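Local atomic coordinates of envelopment polyprotein (PDB entry 7A56), a protein that probably merges the viral envelope with a host-cell membrane during entry, acting as a class II fusion glycoprotein, here in its postfusion form. Residues Val134-Cys139 against Ile170-Leu175; Lys57-Asn62 against Glu76-Ala81; Asp181-Glu186 against Gly265-Tyr270; Ala354-Asp359 against Leu377-Asn382; Arg107-Lys112 against Lys328-Val333. All blocks are in the same frame, centred on the assembly; numbering follows the deposited sequence.

How the interactions relate
The five contacts are strung along an elongated molecule. Interaction 1 sits at one far end, its centre about 58 Å from that of the chain and about 85 Å from the centre of interaction 2. Interactions 1 and 3 share strand 172-183, with centres about 34 Å apart, and both are nested inside the chain loop that interaction 5 closes. Interactions 2 and 5 are in direct touch, because Ala81 O lies 3.0 Å from Val333 N, a probable hydrogen bond; both also meet the third subunit. Interaction 4 stands slightly apart, its nearest atoms about 11 Å from interactions 2 and 5, and no other chain reaches its segments.

Interaction 1 of 5, residues Val134-Cys139 against Ile170-Leu175; sequences VCTGKC and INDGCL
Cys139 and Cys174 are joined by a disulfide whose SG atoms lie 2.1 Å apart. With chi3 at +97° the bridge is right-handed. Cys174 extends its SG anti to the backbone N (chi1 178°), which carries the sulfur off the strand to meet Cys139, a residue that comes back past Cys174 after the loop has turned.

At the other end of the contact, where the loop turns, Thr136 and Asp172 lie side by side and point the same way. Asp172 swings CG away from its own N (chi1 -170°), holding the carboxylate out towards Thr136 and Gly137. Thr136 OG1 donates to OD2 over 2.6 Å, on the syn side but tilted out of the carboxylate plane. OD1 takes two weak bonds, from Gly137 N across the contact and from Gly173 N of its own strand, each 2.9 Å. A short acidic side chain is well suited to accept a hydroxyl and two backbone N-H groups at once.

Gly173 CA is 3.3 Å from Val134 O, and a CA-H...O contact links it to Cys135 O. A side chain here would run into both oxygens, and the backbone conformation itself is one glycine takes easily. Beside the disulfide, Val134 and Cys174 form an antiparallel hydrogen-bonded pair, with Val134 CG2 4.0 Å from Cys174 CB.

Cys135 has its own disulfide, to Cys167. Loops cross-linked in this way at one extremity of a long beta-rich molecule are consistent with the membrane-facing tip of domain II in class II fusion proteins.

Interaction 2 of 5, residues Lys57-Asn62 against Glu76-Ala81; sequences KTMTLN and ESHIPA
Leu61 and Glu76 form an antiparallel hydrogen-bonded pair, with Leu61 N 2.9 Å from Glu76 O and Glu76 N 2.8 Å from Leu61 O, in segments that run 151° apart. Before Leu61 the backbone pairing gives way to side chains. Ser77 OG, set anti to its own N (chi1 -167°), reaches over to donate to Met59 O at 2.8 Å, the donor tilted 25° from the carbonyl plane. A serine is short enough to reach the carbonyl where the strands part; a water held by Thr58 N also donates to its OG.

The His78 ring is approached obliquely by two neighbours: Thr58 CG2 comes within 3.8 Å of NE2, while Met59 SD lies 4.0 Å from CE1. His78 NE2 and Thr58 OG1 both bond to Asp229 of the third subunit, so that one oxygen, OD2, bridges the two segments. Leu61 and Glu76 lie side by side, with Leu61 CD1 3.8 Å from Glu76 OE2, and a water donates to that oxygen at 3.0 Å.

The pair belongs to the hairpin of strands 61-67 and 70-80. Strand 335-343 flanks strand 70-80 on its other edge, and Leu61 packs on Leu61 of the second subunit, so this hairpin lies in the trimer interface.

Interaction 3 of 5, residues Asp181-Glu186 against Gly265-Tyr270; sequences DIIRPE and GSVQLY
Ile183 and Val267 provide the heart of an apolar contact that has no hydrogen bond across it. Their side chains slide past each other in opposite directions, and Ile183 CG2 meets Val267 CG1 at 3.8 Å. Ile183 holds CG1 between its N and carbonyl carbon (chi1 65°); from there the branch extends until CD1 touches Leu269 CB at 4.0 Å. One isoleucine thereby serves two partners, CG2 for Val267 and CD1 for Leu269. At the more exposed end, Pro185 CG is 4.3 Å from Leu269 CD2, a loose contact in which the rigid ring forms the margin. Branched, purely hydrocarbon side chains suit a place where the backbones stand well apart, Asp181 CA lying 8.0 Å from Val267 CA.

The polar groups find their partners outside this patch. Asp181 crosses Val267 at about a right angle and only brushes it, OD2 lying 4.0 Å from CG2; its oxygens are engaged by Thr124 OG1 and Phe300 N. Gln268 turns away and curls back within its own segment, NE2 donating to Gly265 O over 2.9 Å, almost in line with the carbonyl bond. That amide also reaches Asp256 O and Gly258 N, tying residues 265-268 to the neighbouring loop.

The charged pair stays within its own segment: Arg184 NE meets Glu186 OE1 at 2.7 Å, in the guanidinium plane, and Glu186 has a further salt bridge to Lys245.

Taken together, this is apolar packing of the end of strand 172-183, and the loop after it, against the start of the small antiparallel hairpin of strands 268-270 and 273-275 and the residue leading into it.

Interaction 4 of 5, residues Ala354-Asp359 against Leu377-Asn382; sequences ATVTID and LKLSTN
Ser380 OG donates to Asp359 OD2 over 2.7 Å, using the syn lone pair of that oxygen. The other oxygen, OD1, receives Thr357 OG1 from its own strand at 2.8 Å, also from the syn side but 21° out of plane, so the carboxylate spans two hydroxyls on one face of the hairpin. Thr357 places OG1 between its N and carbonyl carbon (chi1 58°), from where it points along the strand to Asp359 and also lies 3.2 Å from Ser380 CB. Short hydroxyl and acidic side chains suit this face, which is largely exposed.

The opposite face is largely apolar. Ile358 and Leu379 lie side by side, pointing the same way, with Ile358 CG1 pressed unusually close to Leu379 CD2, at 3.5 Å. Val356 adjoins Thr381 in the same manner, its CG2 3.8 Å from Thr381 OG1, a hydroxyl that is itself bonded to Thr383 O.

At the end of the pairing Asn382 acts twice. Its N donates to Thr355 O, while OD1, rather than a main-chain carbonyl, accepts Thr355 N at 2.7 Å; the donor stands 47° above the amide plane, so the bond misses the lone pairs. Thr357 and Ser380 form an antiparallel hydrogen-bonded pair between these ends, flanked by the non-hydrogen-bonded pairs Val356-Thr381 and Ile358-Leu379.

The hairpin probably belongs to the immunoglobulin-like domain III of class II proteins. Its chemistry gives it two sides: a more exposed one bearing hydroxyls and a carboxylate, suited to solvent, and a hydrocarbon one suited to packing against Val426 of strand 422-426 and Ala429 and Ala431 of strand 429-433.

Interaction 5 of 5, residues Arg107-Lys112 against Lys328-Val333; sequences RRVINK and KKVSSV
Val109 meets Val333 just beyond a classic beta bulge in strand 98-134, where Arg107 and Arg108 both face Glu201 of strand 197-206. The two valines slide past one another in opposite directions: Val109 sends CG1 anti to its N (chi1 175°) into the fork of Val333, 3.5 Å from CG1 and 3.6 Å from CG2. From another side Val330 CG2 reaches the same methyl at 4.0 Å. Three compact, branched side chains thus fill the angle between the strand and the loop leading to strand 335-343.

Asn111 and Val330 cross at about a right angle, with Val330 CG1 3.6 Å from Asn111 ND2. Asparagine suits the place, since ND2 can lie against the methyl while Ser237 OG gives it a hydrogen-bond partner. The Asn111 backbone makes an antiparallel hydrogen-bonded pair with Lys328, which begins the departure of the loop; the long Lys328 side chain carries its NZ away, to Thr315. Between Val330 and Val333 the loop bows away before returning to Val109, and Ser332 OG bonds to Thr232 O of the third subunit.

Where direct backbone pairing has stopped, Val330 N donates to a water oxygen 3.1 Å away, and that water lies 2.8 Å from Val109 O.

Interaction 1 of 5, residues Val134-Cys139 against Ile170-Leu175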
# COMPACT_ATOMS: atom_id res chain seq x y z
N VAL A 134 -0.34 51.97 19.51
CA VAL A 134 0.58 53.07 19.79
C VAL A 134 0.22 54.27 18.90
O VAL A 134 -0.15 54.12 17.72
CB VAL A 134 2.06 52.65 19.61
CG1 VAL A 134 2.37 51.39 20.42
CG2 VAL A 134 2.40 52.43 18.17
N CYS A 135 0.33 55.45 19.50
CA CYS A 135 -0.11 56.70 18.89
C CYS A 135 0.78 57.11 17.72
O CYS A 135 0.28 57.46 16.64
CB CYS A 135 -0.10 57.78 19.97
SG CYS A 135 -0.25 59.50 19.34
N THR A 136 2.10 56.96 17.89
CA THR A 136 3.09 57.36 16.90
C THR A 136 4.11 56.25 16.65
O THR A 136 4.25 55.30 17.42
CB THR A 136 3.82 58.64 17.35
OG1 THR A 136 4.51 59.14 16.22
CG2 THR A 136 4.84 58.28 18.41
N GLY A 137 4.81 56.36 15.53
CA GLY A 137 5.79 55.36 15.15
C GLY A 137 5.17 54.27 14.30
O GLY A 137 3.96 54.20 14.09
N LYS A 138 6.04 53.40 13.80
CA LYS A 138 5.58 52.31 12.96
C LYS A 138 5.40 51.04 13.81
O LYS A 138 5.77 50.99 14.99
CB LYS A 138 6.55 52.08 11.80
CG LYS A 138 7.84 51.48 12.25
CD LYS A 138 9.04 52.07 11.54
CE LYS A 138 9.01 51.81 10.06
NZ LYS A 138 9.50 50.43 9.70
N CYS A 139 4.75 50.06 13.21
CA CYS A 139 4.49 48.79 13.90
C CYS A 139 5.82 48.19 14.34
O CYS A 139 6.81 48.28 13.61
CB CYS A 139 3.75 47.85 12.97
SG CYS A 139 2.05 48.33 12.61
N ILE A 170 -1.23 61.72 12.50
CA ILE A 170 -2.00 61.56 11.26
C ILE A 170 -1.23 60.57 10.40
O ILE A 170 -0.03 60.78 10.15
CB ILE A 170 -2.18 62.88 10.49
CG1 ILE A 170 -2.84 63.93 11.37
CG2 ILE A 170 -2.96 62.61 9.18
CD1 ILE A 170 -4.25 63.62 11.81
N ASN A 171 -1.90 59.52 9.96
CA ASN A 171 -1.28 58.53 9.10
C ASN A 171 -0.01 57.96 9.75
O ASN A 171 1.06 57.86 9.12
CB ASN A 171 -1.03 59.13 7.70
CG ASN A 171 -2.27 59.02 6.82
OD1 ASN A 171 -3.03 58.04 6.93
ND2 ASN A 171 -2.53 60.02 6.00
N ASP A 172 -0.14 57.59 11.03
CA ASP A 172 1.00 57.23 11.86
C ASP A 172 0.51 56.28 12.95
O ASP A 172 -0.69 56.07 13.13
CB ASP A 172 1.66 58.52 12.42
CG ASP A 172 3.03 58.28 13.12
OD1 ASP A 172 3.77 57.26 12.95
OD2 ASP A 172 3.39 59.16 13.89
N GLY A 173 1.44 55.70 13.70
CA GLY A 173 1.03 54.76 14.73
C GLY A 173 0.73 53.38 14.21
O GLY A 173 0.87 53.07 13.03
N CYS A 174 0.28 52.54 15.14
CA CYS A 174 0.05 51.15 14.78
C CYS A 174 -0.99 50.54 15.72
O CYS A 174 -1.11 50.95 16.88
CB CYS A 174 1.36 50.37 14.85
SG CYS A 174 1.23 48.51 14.49
N LEU A 175 -1.70 49.54 15.20
CA LEU A 175 -2.58 48.72 16.02
C LEU A 175 -2.20 47.28 15.72
O LEU A 175 -2.19 46.89 14.54
CB LEU A 175 -4.06 48.97 15.73
CG LEU A 175 -5.15 48.15 16.41
CD1 LEU A 175 -5.16 48.37 17.91
CD2 LEU A 175 -6.51 48.49 15.84

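Interaction 2 of 5, residues Lys57-Asn62 against Glu76-Ala81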
# COMPACT_ATOMS: atom_id res chain seq x y z
N LYS A 57 -11.35 -27.91 1.70
CA LYS A 57 -10.70 -29.10 1.16
C LYS A 57 -10.06 -28.77 -0.18
O LYS A 57 -10.73 -28.19 -1.05
CB LYS A 57 -11.73 -30.22 0.98
CG LYS A 57 -11.14 -31.44 0.37
CD LYS A 57 -12.18 -32.53 0.39
CE LYS A 57 -12.74 -32.76 -0.97
NZ LYS A 57 -12.17 -34.03 -1.50
N THR A 58 -8.79 -29.14 -0.36
CA THR A 58 -8.16 -29.01 -1.68
C THR A 58 -7.38 -30.29 -1.98
O THR A 58 -7.58 -31.32 -1.35
CB THR A 58 -7.27 -27.76 -1.75
OG1 THR A 58 -6.86 -27.57 -3.12
CG2 THR A 58 -6.01 -27.87 -0.84
N MET A 59 -6.50 -30.24 -2.98
CA MET A 59 -5.84 -31.48 -3.37
C MET A 59 -4.82 -31.85 -2.30
O MET A 59 -4.39 -31.02 -1.51
CB MET A 59 -5.18 -31.32 -4.74
CG MET A 59 -3.83 -30.68 -4.74
SD MET A 59 -3.65 -28.93 -4.93
CE MET A 59 -5.00 -28.34 -5.95
N THR A 60 -4.51 -33.13 -2.22
CA THR A 60 -3.58 -33.67 -1.24
C THR A 60 -2.53 -34.49 -1.96
O THR A 60 -2.75 -34.96 -3.08
CB THR A 60 -4.27 -34.54 -0.19
OG1 THR A 60 -4.86 -35.71 -0.83
CG2 THR A 60 -5.34 -33.70 0.54
N LEU A 61 -1.36 -34.60 -1.34
CA LEU A 61 -0.28 -35.44 -1.86
C LEU A 61 -0.05 -36.57 -0.88
O LEU A 61 0.06 -36.33 0.32
CB LEU A 61 1.00 -34.62 -2.03
CG LEU A 61 0.90 -33.54 -3.11
CD1 LEU A 61 2.18 -32.79 -3.17
CD2 LEU A 61 0.67 -34.24 -4.43
N ASN A 62 0.03 -37.81 -1.37
CA ASN A 62 0.09 -38.97 -0.49
C ASN A 62 1.37 -39.71 -0.84
O ASN A 62 1.77 -39.72 -2.01
CB ASN A 62 -1.21 -39.84 -0.68
CG ASN A 62 -2.57 -39.05 -0.32
OD1 ASN A 62 -2.97 -38.01 -0.97
ND2 ASN A 62 -3.30 -39.59 0.68
N GLU A 76 0.17 -34.73 2.64
CA GLU A 76 0.58 -33.33 2.68
C GLU A 76 -0.49 -32.49 2.00
O GLU A 76 -1.07 -32.92 1.01
CB GLU A 76 1.92 -33.18 1.96
CG GLU A 76 2.55 -31.80 2.11
CD GLU A 76 2.21 -30.88 0.93
OE1 GLU A 76 2.95 -29.89 0.76
OE2 GLU A 76 1.26 -31.16 0.14
N SER A 77 -0.74 -31.27 2.51
CA SER A 77 -1.67 -30.38 1.82
C SER A 77 -1.39 -28.97 2.33
O SER A 77 -0.35 -28.71 2.96
CB SER A 77 -3.12 -30.82 2.04
OG SER A 77 -4.01 -30.16 1.15
N HIS A 78 -2.31 -28.06 2.06
CA HIS A 78 -2.13 -26.66 2.47
C HIS A 78 -3.50 -26.03 2.65
O HIS A 78 -4.50 -26.48 2.06
CB HIS A 78 -1.33 -25.85 1.45
CG HIS A 78 -1.79 -26.06 0.03
ND1 HIS A 78 -1.16 -26.93 -0.84
CD2 HIS A 78 -2.84 -25.56 -0.65
CE1 HIS A 78 -1.80 -26.95 -1.99
NE2 HIS A 78 -2.83 -26.13 -1.90
N ILE A 79 -3.54 -24.92 3.41
CA ILE A 79 -4.77 -24.22 3.69
C ILE A 79 -4.46 -22.73 3.76
O ILE A 79 -3.40 -22.36 4.29
CB ILE A 79 -5.43 -24.69 5.01
CG1 ILE A 79 -6.70 -23.90 5.34
CG2 ILE A 79 -4.47 -24.65 6.20
CD1 ILE A 79 -7.48 -24.50 6.51
N PRO A 80 -5.33 -21.86 3.22
CA PRO A 80 -5.08 -20.40 3.31
C PRO A 80 -4.96 -19.95 4.75
O PRO A 80 -5.73 -20.39 5.61
CB PRO A 80 -6.33 -19.79 2.67
CG PRO A 80 -6.75 -20.88 1.64
CD PRO A 80 -6.51 -22.19 2.37
N ALA A 81 -4.05 -18.99 4.99
CA ALA A 81 -3.92 -18.41 6.33
C ALA A 81 -5.05 -17.41 6.47
O ALA A 81 -4.86 -16.20 6.28
CB ALA A 81 -2.55 -17.77 6.54
O HOH W 1 -7.21 -30.27 1.85
O HOH W 2 -0.93 -30.88 -1.91

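Interaction 3 of 5, residues Asp181-Glu186 against Gly265-Tyr270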
# COMPACT_ATOMS: atom_id res chain seq x y z
N ASP A 181 -6.77 30.14 18.09
CA ASP A 181 -8.10 29.54 18.20
C ASP A 181 -8.31 28.81 19.52
O ASP A 181 -7.36 28.31 20.15
CB ASP A 181 -8.35 28.51 17.09
CG ASP A 181 -8.65 29.15 15.74
OD1 ASP A 181 -8.39 30.38 15.56
OD2 ASP A 181 -9.09 28.38 14.83
N ILE A 182 -9.58 28.74 19.92
CA ILE A 182 -10.08 27.78 20.92
C ILE A 182 -10.99 26.80 20.19
O ILE A 182 -11.89 27.23 19.41
CB ILE A 182 -10.87 28.48 22.03
CG1 ILE A 182 -10.04 29.55 22.71
CG2 ILE A 182 -11.41 27.41 23.04
CD1 ILE A 182 -10.94 30.64 23.39
N ILE A 183 -10.77 25.48 20.42
CA ILE A 183 -11.54 24.44 19.76
C ILE A 183 -12.29 23.61 20.80
O ILE A 183 -11.91 23.52 21.97
CB ILE A 183 -10.66 23.48 18.89
CG1 ILE A 183 -9.71 22.70 19.80
CG2 ILE A 183 -9.94 24.26 17.77
CD1 ILE A 183 -9.09 21.41 19.16
N ARG A 184 -13.33 22.93 20.33
CA ARG A 184 -13.98 21.92 21.12
C ARG A 184 -13.42 20.58 20.62
O ARG A 184 -13.66 20.22 19.47
CB ARG A 184 -15.50 21.99 20.97
CG ARG A 184 -16.23 20.88 21.75
CD ARG A 184 -17.72 20.92 21.48
NE ARG A 184 -18.14 20.42 20.15
CZ ARG A 184 -18.72 21.17 19.21
NH1 ARG A 184 -19.12 20.62 18.07
NH2 ARG A 184 -18.93 22.47 19.40
N PRO A 185 -12.65 19.86 21.43
CA PRO A 185 -12.04 18.60 20.94
C PRO A 185 -13.11 17.59 20.57
O PRO A 185 -14.05 17.35 21.35
CB PRO A 185 -11.20 18.11 22.13
CG PRO A 185 -11.11 19.25 23.07
CD PRO A 185 -12.28 20.18 22.82
N GLU A 186 -12.94 16.94 19.39
CA GLU A 186 -13.88 15.94 18.89
C GLU A 186 -13.18 14.66 18.38
O GLU A 186 -13.72 13.57 18.57
CB GLU A 186 -14.76 16.54 17.78
CG GLU A 186 -15.72 17.67 18.31
CD GLU A 186 -16.96 17.08 18.94
OE1 GLU A 186 -17.80 17.84 19.49
OE2 GLU A 186 -17.12 15.82 18.84
N GLY A 265 -7.88 18.25 10.73
CA GLY A 265 -6.76 18.40 11.66
C GLY A 265 -5.80 19.57 11.38
O GLY A 265 -4.61 19.49 11.75
N SER A 266 -6.26 20.63 10.70
CA SER A 266 -5.42 21.82 10.49
C SER A 266 -5.25 22.65 11.75
O SER A 266 -4.39 23.56 11.79
CB SER A 266 -5.99 22.69 9.35
OG SER A 266 -7.26 23.23 9.72
N VAL A 267 -6.04 22.40 12.79
CA VAL A 267 -5.82 23.03 14.09
C VAL A 267 -5.63 21.92 15.11
O VAL A 267 -6.48 21.01 15.20
CB VAL A 267 -6.98 23.94 14.52
CG1 VAL A 267 -6.67 24.56 15.89
CG2 VAL A 267 -7.14 25.10 13.49
N GLN A 268 -4.52 21.97 15.86
CA GLN A 268 -4.07 20.76 16.58
C GLN A 268 -3.78 21.13 18.02
O GLN A 268 -2.91 21.96 18.29
CB GLN A 268 -2.83 20.14 15.93
CG GLN A 268 -3.01 19.84 14.45
CD GLN A 268 -1.70 19.50 13.74
OE1 GLN A 268 -0.61 19.58 14.29
NE2 GLN A 268 -1.84 19.04 12.54
N LEU A 269 -4.51 20.51 18.94
CA LEU A 269 -4.32 20.68 20.38
C LEU A 269 -3.54 19.49 20.90
O LEU A 269 -4.02 18.35 20.80
CB LEU A 269 -5.66 20.79 21.10
CG LEU A 269 -5.60 20.89 22.62
CD1 LEU A 269 -5.14 22.25 22.99
CD2 LEU A 269 -7.00 20.63 23.21
N TYR A 270 -2.36 19.74 21.45
CA TYR A 270 -1.55 18.67 22.00
C TYR A 270 -0.87 19.16 23.27
O TYR A 270 -1.15 20.26 23.77
CB TYR A 270 -0.55 18.13 20.96
CG TYR A 270 0.65 19.00 20.69
CD1 TYR A 270 0.51 20.33 20.34
CD2 TYR A 270 1.94 18.47 20.77
CE1 TYR A 270 1.62 21.12 20.09
CE2 TYR A 270 3.05 19.25 20.53
CZ TYR A 270 2.88 20.56 20.19
OH TYR A 270 4.00 21.32 19.95

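Interaction 4 of 5, residues Ala354-Asp359 against Leu377-Asn382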
# COMPACT_ATOMS: atom_id res chain seq x y z
N ALA A 354 -20.64 -25.09 6.08
CA ALA A 354 -21.19 -24.59 7.34
C ALA A 354 -22.70 -24.32 7.23
O ALA A 354 -23.22 -24.00 6.17
CB ALA A 354 -20.44 -23.31 7.76
N THR A 355 -23.41 -24.47 8.35
CA THR A 355 -24.82 -24.07 8.44
C THR A 355 -24.89 -22.69 9.09
O THR A 355 -24.70 -22.56 10.30
CB THR A 355 -25.60 -25.09 9.25
OG1 THR A 355 -25.48 -26.37 8.63
CG2 THR A 355 -27.12 -24.70 9.33
N VAL A 356 -25.15 -21.66 8.29
CA VAL A 356 -25.23 -20.27 8.74
C VAL A 356 -26.63 -19.76 8.43
O VAL A 356 -27.18 -20.06 7.37
CB VAL A 356 -24.16 -19.38 8.08
CG1 VAL A 356 -24.27 -17.94 8.58
CG2 VAL A 356 -22.77 -19.93 8.34
N THR A 357 -27.22 -19.03 9.38
CA THR A 357 -28.46 -18.31 9.14
C THR A 357 -28.27 -16.85 9.52
O THR A 357 -27.62 -16.52 10.52
CB THR A 357 -29.65 -18.90 9.94
OG1 THR A 357 -29.35 -18.87 11.35
CG2 THR A 357 -30.00 -20.35 9.49
N ILE A 358 -28.84 -15.96 8.71
CA ILE A 358 -28.91 -14.53 9.06
C ILE A 358 -30.21 -14.30 9.81
O ILE A 358 -31.28 -14.20 9.21
CB ILE A 358 -28.81 -13.64 7.83
CG1 ILE A 358 -27.48 -13.90 7.14
CG2 ILE A 358 -29.04 -12.17 8.28
CD1 ILE A 358 -27.34 -13.27 5.78
N ASP A 359 -30.13 -14.25 11.15
CA ASP A 359 -31.35 -14.22 11.94
C ASP A 359 -32.01 -12.86 11.86
O ASP A 359 -33.25 -12.77 11.84
CB ASP A 359 -31.04 -14.57 13.40
CG ASP A 359 -30.34 -15.92 13.53
OD1 ASP A 359 -30.59 -16.77 12.66
OD2 ASP A 359 -29.57 -16.13 14.49
N LEU A 377 -26.04 -7.25 11.53
CA LEU A 377 -26.53 -8.60 11.31
C LEU A 377 -26.49 -9.38 12.62
O LEU A 377 -25.51 -9.30 13.39
CB LEU A 377 -25.67 -9.31 10.26
CG LEU A 377 -25.90 -8.92 8.79
CD1 LEU A 377 -25.41 -7.52 8.47
CD2 LEU A 377 -25.19 -9.90 7.86
N LYS A 378 -27.53 -10.17 12.86
CA LYS A 378 -27.45 -11.28 13.82
C LYS A 378 -27.36 -12.60 13.05
O LYS A 378 -28.28 -12.95 12.29
CB LYS A 378 -28.65 -11.27 14.77
CG LYS A 378 -28.66 -10.08 15.73
CD LYS A 378 -29.11 -10.52 17.11
CE LYS A 378 -29.33 -9.33 18.03
NZ LYS A 378 -30.71 -8.75 17.94
N LEU A 379 -26.27 -13.33 13.28
CA LEU A 379 -25.91 -14.57 12.59
C LEU A 379 -25.90 -15.74 13.56
O LEU A 379 -25.43 -15.60 14.69
CB LEU A 379 -24.51 -14.54 11.97
CG LEU A 379 -24.27 -13.59 10.82
CD1 LEU A 379 -23.05 -14.03 10.07
CD2 LEU A 379 -25.49 -13.54 9.94
N SER A 380 -26.39 -16.89 13.08
CA SER A 380 -26.20 -18.19 13.73
C SER A 380 -25.29 -19.05 12.87
O SER A 380 -25.33 -18.98 11.64
CB SER A 380 -27.54 -18.90 13.96
OG SER A 380 -28.21 -18.35 15.07
N THR A 381 -24.43 -19.82 13.52
CA THR A 381 -23.54 -20.72 12.78
C THR A 381 -23.29 -21.95 13.62
O THR A 381 -23.25 -21.89 14.86
CB THR A 381 -22.22 -20.02 12.39
OG1 THR A 381 -21.35 -20.95 11.73
CG2 THR A 381 -21.49 -19.42 13.63
N ASN A 382 -23.16 -23.09 12.95
CA ASN A 382 -22.87 -24.33 13.67
C ASN A 382 -21.37 -24.54 13.87
O ASN A 382 -20.97 -25.55 14.47
CB ASN A 382 -23.54 -25.53 12.94
CG ASN A 382 -22.96 -25.81 11.54
OD1 ASN A 382 -22.42 -24.94 10.86
ND2 ASN A 382 -23.11 -27.04 11.11

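Interaction 5 of 5, residues Arg107-Lys112 against Lys328-Val333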
# COMPACT_ATOMS: atom_id res chain seq x y z
N ARG A 107 -6.57 -20.67 13.81
CA ARG A 107 -7.37 -20.15 14.91
C ARG A 107 -7.37 -18.62 14.93
O ARG A 107 -8.38 -18.03 15.30
CB ARG A 107 -6.87 -20.68 16.24
CG ARG A 107 -7.72 -20.14 17.42
CD ARG A 107 -7.62 -20.97 18.65
NE ARG A 107 -8.17 -20.25 19.78
CZ ARG A 107 -9.46 -20.18 20.13
NH1 ARG A 107 -10.41 -20.81 19.41
NH2 ARG A 107 -9.78 -19.46 21.21
N ARG A 108 -6.28 -17.98 14.56
CA ARG A 108 -6.30 -16.51 14.54
C ARG A 108 -5.45 -15.99 13.40
O ARG A 108 -4.36 -16.50 13.14
CB ARG A 108 -5.84 -15.96 15.90
CG ARG A 108 -5.74 -14.40 15.93
CD ARG A 108 -5.34 -13.95 17.37
NE ARG A 108 -3.95 -14.33 17.64
CZ ARG A 108 -3.57 -15.24 18.53
NH1 ARG A 108 -4.47 -15.88 19.26
NH2 ARG A 108 -2.27 -15.50 18.69
N VAL A 109 -5.98 -15.01 12.67
CA VAL A 109 -5.19 -14.22 11.73
C VAL A 109 -5.61 -12.77 11.94
O VAL A 109 -6.79 -12.44 11.74
CB VAL A 109 -5.43 -14.58 10.26
CG1 VAL A 109 -4.65 -13.60 9.41
CG2 VAL A 109 -4.99 -16.07 9.92
N ILE A 110 -4.66 -11.92 12.31
CA ILE A 110 -4.93 -10.46 12.32
C ILE A 110 -3.64 -9.73 11.96
O ILE A 110 -2.54 -10.26 12.13
CB ILE A 110 -5.40 -9.93 13.67
CG1 ILE A 110 -4.32 -10.18 14.69
CG2 ILE A 110 -6.72 -10.54 14.10
CD1 ILE A 110 -4.42 -9.23 15.81
N ASN A 111 -3.77 -8.50 11.45
CA ASN A 111 -2.59 -7.66 11.32
C ASN A 111 -2.66 -6.62 12.45
O ASN A 111 -3.73 -6.30 12.97
CB ASN A 111 -2.49 -6.99 9.93
CG ASN A 111 -1.90 -7.91 8.84
OD1 ASN A 111 -1.15 -8.83 9.13
ND2 ASN A 111 -2.20 -7.62 7.58
N LYS A 112 -1.51 -6.14 12.89
CA LYS A 112 -1.56 -5.16 13.98
C LYS A 112 -0.36 -4.25 13.90
O LYS A 112 0.69 -4.64 13.36
CB LYS A 112 -1.59 -5.83 15.37
CG LYS A 112 -0.37 -6.63 15.70
CD LYS A 112 -0.56 -7.38 17.06
CE LYS A 112 0.62 -8.33 17.35
NZ LYS A 112 0.43 -9.20 18.55
N LYS A 328 -6.20 -4.99 12.52
CA LYS A 328 -6.91 -4.96 11.25
C LYS A 328 -7.36 -6.39 10.91
O LYS A 328 -6.55 -7.32 10.90
CB LYS A 328 -6.04 -4.44 10.10
CG LYS A 328 -6.85 -4.32 8.80
CD LYS A 328 -6.05 -3.77 7.63
CE LYS A 328 -6.89 -3.83 6.35
NZ LYS A 328 -7.95 -2.73 6.29
N LYS A 329 -8.66 -6.52 10.61
CA LYS A 329 -9.23 -7.70 10.00
C LYS A 329 -8.91 -7.72 8.51
O LYS A 329 -9.11 -6.74 7.79
CB LYS A 329 -10.74 -7.72 10.21
CG LYS A 329 -11.13 -7.75 11.66
CD LYS A 329 -12.61 -8.03 11.85
CE LYS A 329 -13.32 -6.84 12.55
NZ LYS A 329 -14.72 -7.17 12.98
N VAL A 330 -8.45 -8.88 8.06
CA VAL A 330 -7.87 -9.08 6.76
C VAL A 330 -8.39 -10.42 6.25
O VAL A 330 -8.90 -11.25 7.02
CB VAL A 330 -6.32 -9.07 6.80
CG1 VAL A 330 -5.77 -7.74 7.24
CG2 VAL A 330 -5.78 -10.19 7.76
N SER A 331 -8.24 -10.65 4.95
CA SER A 331 -8.62 -11.93 4.42
C SER A 331 -7.39 -12.86 4.53
O SER A 331 -6.89 -13.08 5.63
CB SER A 331 -9.17 -11.74 3.02
OG SER A 331 -8.34 -10.92 2.18
N SER A 332 -6.84 -13.36 3.43
CA SER A 332 -5.67 -14.26 3.53
C SER A 332 -4.38 -13.50 3.82
O SER A 332 -4.12 -12.48 3.20
CB SER A 332 -5.44 -15.01 2.22
OG SER A 332 -4.39 -15.96 2.40
N VAL A 333 -3.53 -14.02 4.71
CA VAL A 333 -2.16 -13.48 4.84
C VAL A 333 -1.10 -14.46 4.33
O VAL A 333 0.10 -14.24 4.54
CB VAL A 333 -1.84 -13.07 6.30
CG1 VAL A 333 -2.85 -12.00 6.81
CG2 VAL A 333 -1.93 -14.30 7.20
O HOH W 3 -8.70 -11.18 10.07